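Local coordinates for protein deoxycytidylate deaminase (Cyanophage S-TIM5, PDB 4P9C) that probably deaminates dCMP to dUMP at a zinc-containing active site and binds further deoxynucleotides at a separate site between subunits, at residues Val30-Val35 and Leu69-Asn74; Ile40-Trp45 and Val77-Ser82; Cys93-Cys98 and Tyr115-Arg120; Lys103-Ala108 and Asp126-Leu131. All coordinates share one frame; numbering follows the deposited sequence.

Interaction 1. Residues Val30-Val35 and Leu69-Asn74; sequences VGAIVV and LHAEQN. With ZN (zinc ion), chain M; DU (2'-deoxyuridine-5'-monophosphate), chain O; DCM (2'-deoxycytidine-5'-monophosphate), chain N.
The zinc-centred pocket that holds deoxyuridine monophosphate is lined by V30, and behind it A32 joins V30 in packing against A71 in the first turn of helix 71-81. A71 is the hub: its CB lies 3.8 Å from V30 CG1 and 4.0 Å from A32 CB. No hydrogen bond joins the two segments; methyls meet methyls and carbonyl oxygens. With CG1 anti to the backbone N (chi1 -169°), V30 gives that methyl to A71 and turns the other to the nucleotide, V30 CG2 being 3.6 Å from C1' of the sugar. H70, A71 and E72 form the His-Ala-Glu signature of the cytidine deaminase family, set at the helix start. H70 is the N-cap residue; its backbone N gives a hydrogen bond to Q73 OE1, in the carbonyl plane and on a lone pair, while its ND1 binds zinc at 2.1 Å alongside C98 and C101. The base is read by its neighbours: A71 N donates to uracil O2 (3.0 Å, 163°), and uracil N3 donates to OE2 of E72, the predicted proton donor (2.7 Å). One turn on, N74 ND2 bonds both W45 O and, at 3.2 Å, O3' of the deoxycytidine monophosphate.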
# COMPACT_ATOMS: atom_id res chain seq x y z
N VAL A 30 -12.02 17.84 22.32
CA VAL A 30 -11.90 16.38 22.26
C VAL A 30 -10.86 15.93 21.23
O VAL A 30 -10.77 16.50 20.14
CB VAL A 30 -13.27 15.70 21.95
CG1 VAL A 30 -13.20 14.19 22.15
CG2 VAL A 30 -14.38 16.28 22.83
N GLY A 31 -10.09 14.91 21.59
CA GLY A 31 -9.06 14.36 20.71
C GLY A 31 -9.06 12.84 20.67
O GLY A 31 -9.28 12.18 21.69
N ALA A 32 -8.79 12.29 19.48
CA ALA A 32 -8.76 10.84 19.26
C ALA A 32 -7.52 10.40 18.49
O ALA A 32 -7.14 11.03 17.50
CB ALA A 32 -10.03 10.39 18.54
N ILE A 33 -6.89 9.32 18.95
CA ILE A 33 -5.63 8.85 18.40
C ILE A 33 -5.73 7.37 18.01
O ILE A 33 -6.10 6.53 18.83
CB ILE A 33 -4.46 9.05 19.40
CG1 ILE A 33 -4.19 10.55 19.64
CG2 ILE A 33 -3.18 8.36 18.94
CD1 ILE A 33 -3.74 11.34 18.42
N VAL A 34 -5.40 7.07 16.76
CA VAL A 34 -5.39 5.70 16.26
C VAL A 34 -3.98 5.13 16.31
O VAL A 34 -3.08 5.62 15.63
CB VAL A 34 -5.92 5.60 14.80
CG1 VAL A 34 -5.94 4.15 14.33
CG2 VAL A 34 -7.31 6.21 14.69
N VAL A 35 -3.80 4.10 17.13
CA VAL A 35 -2.49 3.47 17.30
C VAL A 35 -2.54 2.01 16.83
O VAL A 35 -3.41 1.25 17.24
CB VAL A 35 -1.99 3.55 18.77
CG1 VAL A 35 -0.64 2.86 18.94
CG2 VAL A 35 -1.90 5.00 19.23
N LEU A 69 -17.81 17.67 13.17
CA LEU A 69 -17.44 16.27 13.23
C LEU A 69 -16.85 15.97 14.60
O LEU A 69 -16.05 16.75 15.12
CB LEU A 69 -16.44 15.95 12.11
CG LEU A 69 -17.03 15.93 10.70
CD1 LEU A 69 -16.18 16.75 9.73
CD2 LEU A 69 -17.23 14.50 10.21
N HIS A 70 -17.26 14.85 15.18
CA HIS A 70 -16.69 14.37 16.43
C HIS A 70 -15.25 13.92 16.18
O HIS A 70 -14.88 13.58 15.05
CB HIS A 70 -17.53 13.22 16.98
CG HIS A 70 -18.84 13.66 17.57
ND1 HIS A 70 -19.48 12.94 18.57
CD2 HIS A 70 -19.63 14.72 17.31
CE1 HIS A 70 -20.60 13.55 18.90
NE2 HIS A 70 -20.72 14.64 18.15
N ALA A 71 -14.43 13.93 17.23
CA ALA A 71 -13.04 13.51 17.12
C ALA A 71 -12.93 12.09 16.58
O ALA A 71 -12.03 11.79 15.78
CB ALA A 71 -12.33 13.63 18.46
N GLU A 72 -13.84 11.22 17.01
CA GLU A 72 -13.85 9.82 16.60
C GLU A 72 -14.25 9.69 15.14
O GLU A 72 -13.75 8.82 14.43
CB GLU A 72 -14.81 8.99 17.45
CG GLU A 72 -14.48 8.95 18.94
CD GLU A 72 -15.02 10.16 19.69
OE1 GLU A 72 -14.67 10.32 20.88
OE2 GLU A 72 -15.79 10.95 19.11
N GLN A 73 -15.16 10.56 14.70
CA GLN A 73 -15.57 10.61 13.31
C GLN A 73 -14.42 11.04 12.42
O GLN A 73 -14.17 10.44 11.37
CB GLN A 73 -16.75 11.57 13.12
CG GLN A 73 -18.10 10.98 13.46
CD GLN A 73 -19.21 12.00 13.35
OE1 GLN A 73 -19.06 13.15 13.75
NE2 GLN A 73 -20.34 11.58 12.80
N ASN A 74 -13.71 12.09 12.85
CA ASN A 74 -12.57 12.61 12.11
C ASN A 74 -11.44 11.61 11.98
O ASN A 74 -10.78 11.56 10.94
CB ASN A 74 -12.07 13.91 12.73
CG ASN A 74 -12.83 15.11 12.23
OD1 ASN A 74 -13.19 15.19 11.05
ND2 ASN A 74 -13.08 16.07 13.11
ZN ZN M . -19.03 10.88 18.71
OP3 DU O . -21.98 19.48 22.58
P DU O . -21.73 18.20 23.25
OP1 DU O . -22.16 18.16 24.67
OP2 DU O . -22.03 16.99 22.49
O5' DU O . -20.15 18.17 23.42
C5' DU O . -19.35 19.22 22.86
C4' DU O . -18.26 18.61 21.97
O4' DU O . -18.16 17.20 22.23
C3' DU O . -18.68 18.69 20.52
O3' DU O . -18.02 19.80 19.89
C2' DU O . -18.17 17.39 19.91
C1' DU O . -17.49 16.68 21.07
N1 DU O . -17.70 15.22 21.00
C2 DU O . -16.89 14.47 20.23
O2 DU O . -15.98 15.00 19.60
N3 DU O . -17.08 13.08 20.15
C4 DU O . -18.11 12.48 20.87
O4 DU O . -18.28 11.26 20.80
C5 DU O . -18.95 13.25 21.66
C6 DU O . -18.74 14.63 21.72
N1 DCM N . -8.94 17.42 11.13
C2 DCM N . -8.46 16.44 11.92
N3 DCM N . -7.10 16.10 11.87
C4 DCM N . -6.24 16.78 10.98
C5 DCM N . -6.73 17.79 10.17
C6 DCM N . -8.08 18.11 10.24
O2 DCM N . -9.20 15.83 12.70
N4 DCM N . -4.95 16.45 10.94
C1' DCM N . -10.39 17.79 11.16
C2' DCM N . -10.73 18.67 12.35
C3' DCM N . -11.78 19.60 11.80
C4' DCM N . -11.39 19.76 10.34
O4' DCM N . -10.73 18.53 9.96
O3' DCM N . -13.08 18.99 11.89
C5' DCM N . -10.47 20.98 10.16
O5' DCM N . -10.21 21.15 8.76
P DCM N . -8.88 21.91 8.29
O1P DCM N . -7.64 21.29 8.81
O2P DCM N . -8.92 21.95 6.67
O3P DCM N . -9.04 23.46 8.76

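Interaction 2. Residues Ile40-Trp45 and Val77-Ser82; sequences ILAHGW and VKMAKS. With DCM (2'-deoxycytidine-5'-monophosphate), chain N.
K78 reaches from helix 71-81 across A42 to H43, and its side chain can be followed atom by atom. CB rests 3.8 Å from A42 CB, and CG stays over the same methyl. CG is anti to the backbone N (chi1 -157°), and bends at chi2 (82°) and chi4 then carry the chain across the strand direction, bringing CE beside the exocyclic amine of the bound deoxycytidine monophosphate. At the tip, K78 NZ sits 3.8 Å from H43 CD2, approaching that ring at a slant. K78 NZ also lies 3.0 Å from cytosine N4, but its hydrogen bond goes elsewhere, to G38 O of the third subunit. M79 makes the second half of the contact. Its SD lies 3.6 Å from L41 CB and 3.7 Å from A42 CB, and its CE reaches L41 CD1. L41 and A42 both point to the helix, L41 has helical backbone angles, and both pair with V34 of the neighbouring strand: the features of a classic beta bulge. The strand and helix axes pass 8.0 Å apart at 140°, and no hydrogen bond crosses between them. Farther along the strand, W45 lays one face of its indole over the cytosine, with C2 of the base 3.6 Å above the plane, while W45 N donates to O2 of the base at 3.3 Å. H43, W45 and K78 also bind dTTP, and a neighbouring subunit contributes to the same place; this interface pocket is consistent with the allosteric nucleotide site known in dCMP deaminases.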
# COMPACT_ATOMS: atom_id res chain seq x y z
N ILE A 40 1.14 6.04 15.10
CA ILE A 40 -0.06 6.86 15.18
C ILE A 40 -0.61 7.13 13.77
O ILE A 40 -0.12 8.02 13.06
CB ILE A 40 0.19 8.19 15.94
CG1 ILE A 40 0.66 7.90 17.37
CG2 ILE A 40 -1.09 9.04 15.96
CD1 ILE A 40 1.29 9.10 18.08
N LEU A 41 -1.61 6.35 13.39
CA LEU A 41 -2.12 6.38 12.01
C LEU A 41 -3.07 7.54 11.74
O LEU A 41 -3.15 8.02 10.60
CB LEU A 41 -2.78 5.04 11.66
CG LEU A 41 -2.03 3.77 12.07
CD1 LEU A 41 -2.87 2.54 11.75
CD2 LEU A 41 -0.65 3.67 11.41
N ALA A 42 -3.80 7.98 12.76
CA ALA A 42 -4.71 9.11 12.62
C ALA A 42 -4.85 9.91 13.90
O ALA A 42 -4.91 9.34 15.00
CB ALA A 42 -6.07 8.64 12.13
N HIS A 43 -4.93 11.21 13.79
CA HIS A 43 -5.22 12.09 14.91
C HIS A 43 -6.38 13.02 14.60
O HIS A 43 -6.27 13.88 13.78
CB HIS A 43 -4.00 12.87 15.36
CG HIS A 43 -3.33 13.62 14.27
ND1 HIS A 43 -2.06 13.33 13.86
CD2 HIS A 43 -3.72 14.67 13.52
CE1 HIS A 43 -1.70 14.15 12.90
NE2 HIS A 43 -2.70 14.97 12.68
N GLY A 44 -7.49 12.82 15.26
CA GLY A 44 -8.71 13.57 15.03
C GLY A 44 -9.11 14.41 16.22
O GLY A 44 -8.92 14.01 17.37
N TRP A 45 -9.67 15.58 15.93
CA TRP A 45 -10.24 16.43 16.96
C TRP A 45 -11.56 17.01 16.46
O TRP A 45 -11.78 17.08 15.25
CB TRP A 45 -9.27 17.54 17.35
CG TRP A 45 -8.93 18.45 16.21
CD1 TRP A 45 -9.67 19.51 15.77
CD2 TRP A 45 -7.79 18.36 15.36
NE1 TRP A 45 -9.04 20.10 14.70
CE2 TRP A 45 -7.89 19.42 14.42
CE3 TRP A 45 -6.68 17.51 15.30
CZ2 TRP A 45 -6.93 19.64 13.43
CZ3 TRP A 45 -5.72 17.73 14.31
CH2 TRP A 45 -5.85 18.79 13.40
N VAL A 77 -12.71 8.90 9.48
CA VAL A 77 -12.67 9.43 8.13
C VAL A 77 -11.23 9.50 7.64
O VAL A 77 -10.94 9.22 6.47
CB VAL A 77 -13.32 10.83 8.07
CG1 VAL A 77 -12.92 11.59 6.81
CG2 VAL A 77 -14.84 10.72 8.17
N LYS A 78 -10.34 9.87 8.55
CA LYS A 78 -8.91 9.96 8.28
C LYS A 78 -8.36 8.60 7.89
O LYS A 78 -7.51 8.51 6.99
CB LYS A 78 -8.19 10.47 9.53
CG LYS A 78 -6.85 11.12 9.27
CD LYS A 78 -7.02 12.58 8.84
CE LYS A 78 -5.70 13.32 8.87
NZ LYS A 78 -5.16 13.49 10.26
N MET A 79 -8.84 7.56 8.56
CA MET A 79 -8.41 6.20 8.28
C MET A 79 -8.92 5.69 6.94
O MET A 79 -8.29 4.84 6.31
CB MET A 79 -8.80 5.25 9.42
CG MET A 79 -7.96 5.41 10.69
SD MET A 79 -6.18 5.32 10.41
CE MET A 79 -5.98 3.62 9.87
N ALA A 80 -10.07 6.21 6.51
CA ALA A 80 -10.61 5.91 5.18
C ALA A 80 -9.78 6.58 4.09
O ALA A 80 -9.69 6.07 2.97
CB ALA A 80 -12.06 6.33 5.09
N LYS A 81 -9.18 7.72 4.42
CA LYS A 81 -8.27 8.43 3.52
C LYS A 81 -6.85 7.86 3.60
O LYS A 81 -5.99 8.18 2.77
CB LYS A 81 -8.27 9.93 3.81
CG LYS A 81 -9.50 10.67 3.31
CD LYS A 81 -9.40 12.19 3.50
CE LYS A 81 -9.81 12.61 4.91
NZ LYS A 81 -9.69 14.09 5.12
N SER A 82 -6.61 7.02 4.61
CA SER A 82 -5.30 6.43 4.82
C SER A 82 -5.10 5.18 3.96
O SER A 82 -6.08 4.60 3.46
CB SER A 82 -5.10 6.09 6.30
OG SER A 82 -3.76 5.72 6.58
N1 DCM N . -8.94 17.42 11.13
C2 DCM N . -8.46 16.44 11.92
N3 DCM N . -7.10 16.10 11.87
C4 DCM N . -6.24 16.78 10.98
C5 DCM N . -6.73 17.79 10.17
C6 DCM N . -8.08 18.11 10.24
O2 DCM N . -9.20 15.83 12.70
N4 DCM N . -4.95 16.45 10.94
C1' DCM N . -10.39 17.79 11.16
C2' DCM N . -10.73 18.67 12.35
C3' DCM N . -11.78 19.60 11.80
C4' DCM N . -11.39 19.76 10.34
O4' DCM N . -10.73 18.53 9.96
O3' DCM N . -13.08 18.99 11.89
C5' DCM N . -10.47 20.98 10.16
O5' DCM N . -10.21 21.15 8.76
P DCM N . -8.88 21.91 8.29
O1P DCM N . -7.64 21.29 8.81
O2P DCM N . -8.92 21.95 6.67
O3P DCM N . -9.04 23.46 8.76

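Interaction 3. Residues Cys93-Cys98 and Tyr115-Arg120; sequences CTHSPC and YRNEYR. With ZN (zinc ion), chain M; DU (2'-deoxyuridine-5'-monophosphate), chain O.
T94 and N117 tie the two loops together: N117 N donates to T94 O at 2.7 Å (161°), and N117 O in turn accepts from S96 N at 3.0 Å, with the donor nearly along the C=O axis. These two bonds flank H95 in a parallel bridge with N117. R116 N is shared weakly between C93 O and T94 O; the guanidinium of R116 instead forms salt bridges with E10 and the C-terminal carboxylate of M138. S96 OG, placed between its own backbone N and carbonyl carbon (chi1 59°), accepts from Y119 N at 3.2 Å (166°). The same residue puts CB over one face of Y115, 4.2 Å from the ring centroid, as a CH-pi contact. T94 OG1 and H95 ND1 share a hydrogen bond in which either could be the donor, and T94 OG1 also accepts from G31 N. Toward the ligand, Y119 has uracil C5 over the centre of one ring face and gives its hydroxyl to OP2, while R120 NH1 donates to OP1. C98 N donates to uracil O4 at 2.9 Å, and C98 SG binds zinc at 2.3 Å. P97, C98 and C101 form the Pro-Cys-x-x-Cys zinc motif of the cytidine deaminase active site.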
# COMPACT_ATOMS: atom_id res chain seq x y z
N CYS A 93 -8.74 8.10 23.36
CA CYS A 93 -9.69 9.22 23.37
C CYS A 93 -9.62 10.00 24.67
O CYS A 93 -9.45 9.41 25.75
CB CYS A 93 -11.11 8.70 23.14
SG CYS A 93 -11.39 8.04 21.48
N THR A 94 -9.74 11.32 24.59
CA THR A 94 -9.76 12.16 25.78
C THR A 94 -11.07 11.93 26.53
O THR A 94 -11.11 11.96 27.76
CB THR A 94 -9.64 13.65 25.43
OG1 THR A 94 -10.57 13.97 24.38
CG2 THR A 94 -8.23 13.98 24.96
N HIS A 95 -12.13 11.70 25.76
CA HIS A 95 -13.45 11.48 26.30
C HIS A 95 -14.02 10.21 25.69
O HIS A 95 -13.64 9.81 24.59
CB HIS A 95 -14.36 12.67 25.97
CG HIS A 95 -13.89 13.97 26.54
ND1 HIS A 95 -12.88 14.71 25.98
CD2 HIS A 95 -14.30 14.65 27.64
CE1 HIS A 95 -12.67 15.79 26.70
NE2 HIS A 95 -13.52 15.79 27.72
N SER A 96 -14.92 9.57 26.43
CA SER A 96 -15.62 8.38 25.97
C SER A 96 -16.50 8.70 24.76
O SER A 96 -17.25 9.68 24.78
CB SER A 96 -16.48 7.79 27.09
OG SER A 96 -17.43 8.73 27.56
N PRO A 97 -16.41 7.88 23.69
CA PRO A 97 -17.16 8.11 22.45
C PRO A 97 -18.67 8.05 22.64
O PRO A 97 -19.16 7.35 23.53
CB PRO A 97 -16.70 6.96 21.54
CG PRO A 97 -15.42 6.48 22.13
CD PRO A 97 -15.58 6.67 23.60
N CYS A 98 -19.39 8.79 21.80
CA CYS A 98 -20.84 8.79 21.80
C CYS A 98 -21.38 7.49 21.17
O CYS A 98 -20.64 6.82 20.45
CB CYS A 98 -21.37 10.02 21.05
SG CYS A 98 -21.11 10.00 19.27
N TYR A 115 -9.94 5.74 27.29
CA TYR A 115 -10.48 7.09 27.53
C TYR A 115 -10.08 7.66 28.89
O TYR A 115 -9.77 6.91 29.82
CB TYR A 115 -12.01 7.13 27.36
CG TYR A 115 -12.81 6.59 28.53
CD1 TYR A 115 -13.39 7.45 29.46
CD2 TYR A 115 -13.00 5.22 28.70
CE1 TYR A 115 -14.13 6.97 30.53
CE2 TYR A 115 -13.74 4.72 29.77
CZ TYR A 115 -14.30 5.60 30.68
OH TYR A 115 -15.03 5.11 31.74
N ARG A 116 -10.08 8.99 29.01
CA ARG A 116 -9.73 9.63 30.27
C ARG A 116 -10.93 10.24 31.00
O ARG A 116 -11.13 10.00 32.19
CB ARG A 116 -8.61 10.66 30.09
CG ARG A 116 -8.17 11.32 31.40
CD ARG A 116 -6.70 11.66 31.37
NE ARG A 116 -5.86 10.49 31.62
CZ ARG A 116 -4.54 10.46 31.41
NH1 ARG A 116 -3.91 11.53 30.95
NH2 ARG A 116 -3.86 9.35 31.66
N ASN A 117 -11.72 11.02 30.27
CA ASN A 117 -12.88 11.69 30.85
C ASN A 117 -14.18 11.13 30.30
O ASN A 117 -14.22 10.60 29.18
CB ASN A 117 -12.81 13.20 30.61
CG ASN A 117 -11.59 13.83 31.25
OD1 ASN A 117 -10.81 14.51 30.59
ND2 ASN A 117 -11.42 13.61 32.56
N GLU A 118 -15.25 11.26 31.07
CA GLU A 118 -16.56 10.79 30.64
C GLU A 118 -17.36 11.90 29.98
O GLU A 118 -17.51 12.99 30.54
CB GLU A 118 -17.32 10.16 31.82
CG GLU A 118 -16.67 8.89 32.34
CD GLU A 118 -17.25 8.39 33.66
OE1 GLU A 118 -18.46 8.59 33.90
OE2 GLU A 118 -16.50 7.80 34.45
N TYR A 119 -17.84 11.63 28.77
CA TYR A 119 -18.76 12.50 28.03
C TYR A 119 -20.15 12.41 28.66
O TYR A 119 -20.50 11.36 29.20
CB TYR A 119 -18.78 12.07 26.56
CG TYR A 119 -19.80 12.74 25.65
CD1 TYR A 119 -19.78 14.12 25.45
CD2 TYR A 119 -20.74 11.99 24.96
CE1 TYR A 119 -20.70 14.74 24.61
CE2 TYR A 119 -21.67 12.59 24.11
CZ TYR A 119 -21.65 13.97 23.94
OH TYR A 119 -22.55 14.58 23.10
N ARG A 120 -20.93 13.49 28.60
CA ARG A 120 -22.29 13.55 29.18
C ARG A 120 -23.14 12.29 28.97
O ARG A 120 -23.75 11.78 29.91
CB ARG A 120 -23.04 14.82 28.72
CG ARG A 120 -22.69 15.30 27.30
CD ARG A 120 -23.55 16.49 26.87
NE ARG A 120 -24.93 16.08 26.58
CZ ARG A 120 -25.53 16.19 25.39
NH1 ARG A 120 -24.91 16.71 24.34
NH2 ARG A 120 -26.80 15.77 25.28
ZN ZN M . -19.03 10.88 18.71
OP3 DU O . -21.98 19.48 22.58
P DU O . -21.73 18.20 23.25
OP1 DU O . -22.16 18.16 24.67
OP2 DU O . -22.03 16.99 22.49
O5' DU O . -20.15 18.17 23.42
C5' DU O . -19.35 19.22 22.86
C4' DU O . -18.26 18.61 21.97
O4' DU O . -18.16 17.20 22.23
C3' DU O . -18.68 18.69 20.52
O3' DU O . -18.02 19.80 19.89
C2' DU O . -18.17 17.39 19.91
C1' DU O . -17.49 16.68 21.07
N1 DU O . -17.70 15.22 21.00
C2 DU O . -16.89 14.47 20.23
O2 DU O . -15.98 15.00 19.60
N3 DU O . -17.08 13.08 20.15
C4 DU O . -18.11 12.48 20.87
O4 DU O . -18.28 11.26 20.80
C5 DU O . -18.95 13.25 21.66
C6 DU O . -18.74 14.63 21.72

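Interaction 4. Residues Lys103-Ala108 and Asp126-Leu131; sequences KMIAQA and DVLQQL
Helices 99-107 and 123-130 lie side by side here and run in the same general direction, with CA atoms 6.7 Å apart at K103 and V127 and 6.1 Å apart at A106 and L131. At the closer of these two points, the methyl of A106 points at the other helix, and A106 CB meets L131 CB at 3.5 Å, with L131 CD1 also against it at 3.8 Å. L131, the first residue to leave helical geometry, thus lays its side chain alongside the neighbouring helix; its CD1 continues back toward the K103 backbone, 4.4 Å from K103 CA. One turn earlier, V127 CG1 comes within 4.0 Å of K103 N, a contact with main chain; V127 also packs on S102. On the sheet side of the pair, with CG1 beside the backbone N (chi1 -72°), the CG2 branch of I105 is anti to it and faces L128: I105 CG2 and L128 CD1 are 4.1 Å apart. Nothing polar bridges the segments. The long side chain of K103 turns away, its NZ donating to V68 O of the second subunit, and Q107 OE1 accepts from S50 N of that subunit, whose P49 also packs on L131. I105 lies close to the active site, its side chain about 4 Å from those of both E72 and C101. Both helices connect parallel strands in successive beta-alpha-beta crossovers, and I105 and L128 together rest on V113 of strand 112-115, with L128 extending to V135 of strand 134-137.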
# COMPACT_ATOMS: atom_id res chain seq x y z
N LYS A 103 -20.63 2.78 17.74
CA LYS A 103 -21.19 1.85 16.77
C LYS A 103 -20.24 1.63 15.59
O LYS A 103 -19.98 0.49 15.21
CB LYS A 103 -22.53 2.42 16.28
CG LYS A 103 -23.27 1.57 15.26
CD LYS A 103 -24.14 2.44 14.35
CE LYS A 103 -25.34 3.04 15.07
NZ LYS A 103 -26.28 3.70 14.13
N MET A 104 -19.73 2.73 15.03
CA MET A 104 -18.80 2.66 13.90
C MET A 104 -17.43 2.14 14.31
O MET A 104 -16.78 1.42 13.54
CB MET A 104 -18.69 4.03 13.21
CG MET A 104 -19.93 4.43 12.41
SD MET A 104 -19.80 6.05 11.61
CE MET A 104 -20.00 7.16 13.00
N ILE A 105 -17.00 2.50 15.52
CA ILE A 105 -15.72 2.07 16.07
C ILE A 105 -15.63 0.54 16.15
O ILE A 105 -14.61 -0.05 15.77
CB ILE A 105 -15.45 2.73 17.45
CG1 ILE A 105 -15.14 4.22 17.26
CG2 ILE A 105 -14.30 2.04 18.18
CD1 ILE A 105 -15.41 5.08 18.49
N ALA A 106 -16.70 -0.09 16.63
CA ALA A 106 -16.77 -1.54 16.75
C ALA A 106 -16.80 -2.24 15.40
O ALA A 106 -16.19 -3.30 15.22
CB ALA A 106 -17.96 -1.94 17.59
N GLN A 107 -17.53 -1.65 14.44
CA GLN A 107 -17.62 -2.18 13.09
C GLN A 107 -16.31 -1.99 12.32
O GLN A 107 -16.06 -2.68 11.32
CB GLN A 107 -18.78 -1.53 12.33
CG GLN A 107 -19.15 -2.21 11.01
CD GLN A 107 -19.72 -3.61 11.19
OE1 GLN A 107 -20.16 -3.99 12.27
NE2 GLN A 107 -19.72 -4.38 10.11
N ALA A 108 -15.48 -1.06 12.80
CA ALA A 108 -14.17 -0.78 12.21
C ALA A 108 -13.12 -1.84 12.55
O ALA A 108 -12.10 -1.95 11.87
CB ALA A 108 -13.69 0.60 12.62
N ASP A 126 -21.05 1.25 27.03
CA ASP A 126 -21.78 -0.02 26.96
C ASP A 126 -21.85 -0.55 25.54
O ASP A 126 -21.61 -1.73 25.31
CB ASP A 126 -23.20 0.15 27.53
CG ASP A 126 -23.21 0.43 29.02
OD1 ASP A 126 -22.58 -0.35 29.78
OD2 ASP A 126 -23.85 1.42 29.43
N VAL A 127 -22.16 0.33 24.59
CA VAL A 127 -22.23 -0.01 23.17
C VAL A 127 -20.91 -0.63 22.71
O VAL A 127 -20.91 -1.61 21.97
CB VAL A 127 -22.58 1.23 22.30
CG1 VAL A 127 -22.49 0.91 20.81
CG2 VAL A 127 -23.97 1.74 22.65
N LEU A 128 -19.81 -0.03 23.15
CA LEU A 128 -18.47 -0.55 22.87
C LEU A 128 -18.30 -1.98 23.40
O LEU A 128 -17.93 -2.88 22.65
CB LEU A 128 -17.41 0.37 23.47
CG LEU A 128 -16.46 1.19 22.58
CD1 LEU A 128 -16.98 1.45 21.17
CD2 LEU A 128 -16.08 2.50 23.28
N GLN A 129 -18.58 -2.16 24.69
CA GLN A 129 -18.37 -3.44 25.37
C GLN A 129 -19.34 -4.52 24.89
O GLN A 129 -18.99 -5.70 24.88
CB GLN A 129 -18.48 -3.26 26.89
CG GLN A 129 -17.32 -2.49 27.52
CD GLN A 129 -17.50 -2.25 29.02
OE1 GLN A 129 -18.54 -1.75 29.46
NE2 GLN A 129 -16.48 -2.58 29.80
N GLN A 130 -20.54 -4.11 24.51
CA GLN A 130 -21.54 -5.04 23.98
C GLN A 130 -21.17 -5.54 22.59
O GLN A 130 -21.55 -6.65 22.20
CB GLN A 130 -22.94 -4.41 24.00
CG GLN A 130 -23.56 -4.39 25.39
CD GLN A 130 -24.83 -3.55 25.50
OE1 GLN A 130 -25.35 -3.04 24.51
NE2 GLN A 130 -25.32 -3.40 26.73
N LEU A 131 -20.40 -4.73 21.86
CA LEU A 131 -19.98 -5.09 20.51
C LEU A 131 -18.58 -5.69 20.47
O LEU A 131 -18.01 -5.91 19.40
CB LEU A 131 -20.09 -3.88 19.58
CG LEU A 131 -21.52 -3.51 19.18
CD1 LEU A 131 -21.58 -2.12 18.56
CD2 LEU A 131 -22.12 -4.54 18.23

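Interactions 1 and 3, their centres 11 Å apart, each supply one protein ligand of the zinc, H70 and C98, with C101 as a third; H70 ND1 and C98 SG lie 3.4 Å from each other. Interaction 2 uses a later part of the same helix 71-81 as interaction 1, and its strand pairs with 31-35 through A32 N and G44 O (2.7 Å); between them N74, W45 and K78 frame the deoxycytidine monophosphate. Interaction 4 backs the catalytic side, since I105 CD1 lies 4.0 Å from E72 CG and 3.8 Å from P97 CB. Interactions 2 and 3 do not touch, with centres 18 Å apart; interaction 1 touches both nucleotides and so lies between the two sites.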